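PDB 3O0H: glutathione reductase from Bartonella henselae, which probably catalyses the NADPH-dependent reduction of glutathione disulfide to glutathione, using bound FAD and, as in its relatives, a redox-active cysteine pair. Local coordinates for residues V137-D140 against E141-E145; A108-K111 against E112-R115. One frame throughout, in Å; residues are numbered along the deposited sequence.

Contact 1: V137-D140 against E141-E145; sequences VFVD and EHTLE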
loop_
_atom_site.group_PDB
_atom_site.type_symbol
_atom_site.label_atom_id
_atom_site.label_comp_id
_atom_site.label_asym_id
_atom_site.label_seq_id
_atom_site.Cartn_x
_atom_site.Cartn_y
_atom_site.Cartn_z
ATOM N N VAL B 137 4.780 -12.864 -40.974
ATOM C CA VAL B 137 6.210 -13.079 -41.129
ATOM C C VAL B 137 6.738 -12.170 -42.231
ATOM O O VAL B 137 6.003 -11.784 -43.141
ATOM C CB VAL B 137 6.545 -14.552 -41.441
ATOM C CG1 VAL B 137 5.869 -15.480 -40.442
ATOM C CG2 VAL B 137 6.151 -14.963 -42.867
ATOM N N PHE B 138 8.022 -11.839 -42.170
ATOM C CA PHE B 138 8.640 -11.027 -43.237
ATOM C C PHE B 138 8.849 -11.854 -44.489
ATOM O O PHE B 138 9.274 -13.013 -44.429
ATOM C CB PHE B 138 10.004 -10.461 -42.820
ATOM C CG PHE B 138 9.943 -9.394 -41.745
ATOM C CD1 PHE B 138 9.949 -9.733 -40.412
ATOM C CD2 PHE B 138 9.945 -8.053 -42.083
ATOM C CE1 PHE B 138 9.915 -8.742 -39.425
ATOM C CE2 PHE B 138 9.932 -7.067 -41.127
ATOM C CZ PHE B 138 9.923 -7.407 -39.799
ATOM N N VAL B 139 8.565 -11.224 -45.628
ATOM C CA VAL B 139 8.929 -11.720 -46.939
ATOM C C VAL B 139 10.210 -11.005 -47.435
ATOM O O VAL B 139 11.061 -11.606 -48.054
ATOM C CB VAL B 139 7.800 -11.403 -47.955
ATOM C CG1 VAL B 139 8.272 -11.648 -49.391
ATOM C CG2 VAL B 139 6.583 -12.229 -47.634
ATOM N N ASP B 140 10.267 -9.710 -47.185
ATOM C CA ASP B 140 11.412 -8.843 -47.441
ATOM C C ASP B 140 11.344 -7.615 -46.495
ATOM O O ASP B 140 10.575 -7.604 -45.560
ATOM C CB ASP B 140 11.514 -8.440 -48.918
ATOM C CG ASP B 140 10.427 -7.495 -49.376
ATOM O OD1 ASP B 140 9.721 -6.884 -48.550
ATOM O OD2 ASP B 140 10.271 -7.382 -50.629
ATOM N N GLU B 141 12.219 -6.639 -46.721
ATOM C CA GLU B 141 12.311 -5.486 -45.849
ATOM C C GLU B 141 11.016 -4.666 -45.642
ATOM O O GLU B 141 10.868 -4.041 -44.579
ATOM C CB GLU B 141 13.442 -4.598 -46.338
ATOM C CG GLU B 141 14.779 -5.276 -46.304
ATOM C CD GLU B 141 15.232 -6.003 -47.588
ATOM O OE1 GLU B 141 14.413 -6.426 -48.466
ATOM O OE2 GLU B 141 16.465 -6.155 -47.678
ATOM N N HIS B 142 10.100 -4.676 -46.604
ATOM C CA HIS B 142 8.857 -3.902 -46.536
ATOM C C HIS B 142 7.577 -4.724 -46.670
ATOM O O HIS B 142 6.472 -4.160 -46.703
ATOM C CB HIS B 142 8.873 -2.868 -47.655
ATOM C CG HIS B 142 9.714 -1.684 -47.340
ATOM N ND1 HIS B 142 9.325 -0.727 -46.422
ATOM C CD2 HIS B 142 10.921 -1.296 -47.816
ATOM C CE1 HIS B 142 10.269 0.190 -46.338
ATOM N NE2 HIS B 142 11.235 -0.117 -47.188
ATOM N N THR B 143 7.689 -6.044 -46.673
ATOM C CA THR B 143 6.542 -6.874 -46.994
ATOM C C THR B 143 6.374 -7.998 -45.990
ATOM O O THR B 143 7.332 -8.717 -45.684
ATOM C CB THR B 143 6.682 -7.495 -48.405
ATOM O OG1 THR B 143 7.111 -6.485 -49.333
ATOM C CG2 THR B 143 5.357 -8.111 -48.867
ATOM N N LEU B 144 5.143 -8.146 -45.496
ATOM C CA LEU B 144 4.799 -9.221 -44.609
ATOM C C LEU B 144 3.848 -10.165 -45.303
ATOM O O LEU B 144 3.078 -9.733 -46.180
ATOM C CB LEU B 144 4.110 -8.693 -43.375
ATOM C CG LEU B 144 4.862 -7.712 -42.485
ATOM C CD1 LEU B 144 6.312 -8.180 -42.249
ATOM C CD2 LEU B 144 4.762 -6.223 -43.017
ATOM N N GLU B 145 3.891 -11.430 -44.890
ATOM C CA GLU B 145 2.934 -12.410 -45.318
ATOM C C GLU B 145 2.112 -12.903 -44.143
ATOM O O GLU B 145 2.645 -13.153 -43.058
ATOM C CB GLU B 145 3.638 -13.563 -46.021
ATOM C CG GLU B 145 2.665 -14.587 -46.610
ATOM C CD GLU B 145 3.344 -15.670 -47.466
ATOM O OE1 GLU B 145 3.049 -16.836 -47.254
ATOM O OE2 GLU B 145 4.120 -15.363 -48.384
#
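D140 and T143 meet across the turn of a beta hairpin. From CB the chain of D140 runs to a carboxylate. Its chi1 of 70° sets CG between the backbone N and the carbonyl carbon, which brings OD1 to H142 N and T143 OG1. T143 OG1 donates to D140 OD1 at 2.8 Å, on the syn side and 30° out of the carboxylate plane. H142 N reaches D140 OD1 at 3.0 Å from the opposite face, and this bond makes an Asx turn. D140 OD2 stays farther off, 3.5 Å from T143 OG1. Behind the turn, V139 N bonds to T143 O at 2.8 Å. V137 and E145 form an antiparallel hydrogen-bonded pair, with E145 N 2.8 Å from V137 O. The next pair, F138 with L144, is non-hydrogen-bonded. Here L144 CD1 sits over one face of the F138 ring, 3.9 Å from its centroid, a CH-pi contact. These two side chains pack on strands 27-32 and 158-160 of the FAD-binding domain. E145 has its salt bridge with R152 on the third strand. The carboxylate of D140 thus ties the turn to the start of the returning strand, and its two donors probably favour the charged form.

Contact 2: A108-K111 against E112-R115; sequences AKNK and EISR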
loop_
_atom_site.group_PDB
_atom_site.type_symbol
_atom_site.label_atom_id
_atom_site.label_comp_id
_atom_site.label_asym_id
_atom_site.label_seq_id
_atom_site.Cartn_x
_atom_site.Cartn_y
_atom_site.Cartn_z
ATOM N N ALA B 108 -14.675 -17.116 -14.152
ATOM C CA ALA B 108 -14.531 -15.676 -13.846
ATOM C C ALA B 108 -13.319 -15.046 -14.510
ATOM O O ALA B 108 -13.405 -13.918 -14.999
ATOM C CB ALA B 108 -14.479 -15.420 -12.336
ATOM N N LYS B 109 -12.202 -15.773 -14.508
ATOM C CA LYS B 109 -10.989 -15.344 -15.204
ATOM C C LYS B 109 -11.275 -15.146 -16.710
ATOM O O LYS B 109 -10.952 -14.096 -17.292
ATOM C CB LYS B 109 -9.868 -16.375 -14.998
ATOM C CG LYS B 109 -8.529 -16.030 -15.713
ATOM C CD LYS B 109 -8.459 -16.539 -17.176
ATOM C CE LYS B 109 -8.484 -18.029 -17.295
ATOM N NZ LYS B 109 -8.242 -18.585 -18.705
ATOM N N ASN B 110 -11.878 -16.153 -17.328
ATOM C CA ASN B 110 -12.213 -16.044 -18.755
ATOM C C ASN B 110 -13.139 -14.873 -19.078
ATOM O O ASN B 110 -12.990 -14.252 -20.126
ATOM C CB ASN B 110 -12.877 -17.315 -19.247
ATOM C CG ASN B 110 -11.891 -18.441 -19.451
ATOM O OD1 ASN B 110 -10.734 -18.187 -19.794
ATOM N ND2 ASN B 110 -12.351 -19.693 -19.268
ATOM N N LYS B 111 -14.097 -14.583 -18.203
ATOM C CA LYS B 111 -15.011 -13.427 -18.450
ATOM C C LYS B 111 -14.152 -12.147 -18.439
ATOM O O LYS B 111 -14.293 -11.265 -19.298
ATOM C CB LYS B 111 -16.092 -13.339 -17.378
ATOM C CG LYS B 111 -17.100 -12.181 -17.544
ATOM C CD LYS B 111 -18.250 -12.280 -16.525
ATOM C CE LYS B 111 -19.333 -11.217 -16.770
ATOM N NZ LYS B 111 -20.207 -11.098 -15.560
ATOM N N GLU B 112 -13.261 -12.059 -17.460
ATOM C CA GLU B 112 -12.486 -10.839 -17.263
ATOM C C GLU B 112 -11.458 -10.617 -18.349
ATOM O O GLU B 112 -11.296 -9.472 -18.822
ATOM C CB GLU B 112 -11.816 -10.823 -15.885
ATOM C CG GLU B 112 -10.916 -9.602 -15.612
ATOM C CD GLU B 112 -11.632 -8.263 -15.740
ATOM O OE1 GLU B 112 -12.887 -8.214 -15.919
ATOM O OE2 GLU B 112 -10.934 -7.233 -15.667
ATOM N N ILE B 113 -10.763 -11.663 -18.768
ATOM C CA ILE B 113 -9.765 -11.486 -19.817
ATOM C C ILE B 113 -10.451 -11.225 -21.184
ATOM O O ILE B 113 -9.919 -10.448 -21.989
ATOM C CB ILE B 113 -8.688 -12.636 -19.934
ATOM C CG1 ILE B 113 -9.276 -13.929 -20.517
ATOM C CG2 ILE B 113 -7.948 -12.869 -18.581
ATOM C CD1 ILE B 113 -8.257 -15.087 -20.798
ATOM N N SER B 114 -11.612 -11.837 -21.424
ATOM C CA SER B 114 -12.411 -11.482 -22.616
ATOM C C SER B 114 -12.889 -10.017 -22.651
ATOM O O SER B 114 -12.896 -9.388 -23.707
ATOM C CB SER B 114 -13.570 -12.470 -22.829
ATOM O OG SER B 114 -12.986 -13.765 -23.057
ATOM N N ARG B 115 -13.248 -9.460 -21.497
ATOM C CA ARG B 115 -13.630 -8.056 -21.379
ATOM C C ARG B 115 -12.444 -7.153 -21.759
ATOM O O ARG B 115 -12.567 -6.261 -22.614
ATOM C CB ARG B 115 -14.072 -7.743 -19.955
ATOM C CG ARG B 115 -14.723 -6.368 -19.760
ATOM C CD ARG B 115 -15.002 -6.068 -18.285
ATOM N NE ARG B 115 -13.786 -5.937 -17.482
ATOM C CZ ARG B 115 -13.109 -4.809 -17.318
ATOM N NH1 ARG B 115 -13.516 -3.673 -17.901
ATOM N NH2 ARG B 115 -12.047 -4.804 -16.544
HETATM O O HOH W 1 -11.536 -15.767 -22.125
#
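NZ of K109, which lies 4.1 Å from I113 CD1, has two polar partners. K109 NZ donates to N110 OD1 at 2.7 Å. It comes from above the amide plane, 38° out. K109 NZ also forms a salt bridge with D186. The K109 chain bends at chi2 and chi3, and K109 CD lies 3.9 Å from I113 CD1 as the two side chains cross. N110 OD1 also takes a long, weak bond from a water. The same water sits 2.6 Å from S114 OG. The S114 hydroxyl has a weak bond with R59 as well. K109, N110 and S114 lie on helix 102-126, a regular alpha helix with i to i+4 bonds such as I113 N to K109 O. In the same pattern, N110 O accepts S114 N at 3.1 Å. On one side the helix runs beside helix 69-88, where K109 packs on P71 and Y75 and E112 on L74. On another it meets the second subunit. R115 grips the E112 carboxylate side-on with two nitrogens. R115 NE donates to E112 OE1 at 2.9 Å. R115 NH2 meets E112 OE2 at 2.8 Å, on its syn lone pair, and this is the salt bridge. Both carboxylate oxygens lie near the guanidinium plane. E112 and R115 both pack against V401 of the second subunit.

In the fold
Contact 2 comes first along the chain, on helix 102-126, and contact 1 follows in the hairpin of strands 136-138 and 143-146. They do not touch: their centres are 34 Å apart and their nearest atoms about 24 Å. Contact 1 is nearer the cofactor, with the V137 side chain about 5 Å from the bound FAD. For contact 2, the side chain of K109 is about 11 Å from the bound FAD. The hairpin of contact 1 packs onto the parallel sheet that holds strands 27-32 and 158-160, and its two segments do not touch the other subunit. Contact 2 instead touches the second subunit, through A108, E112 and R115.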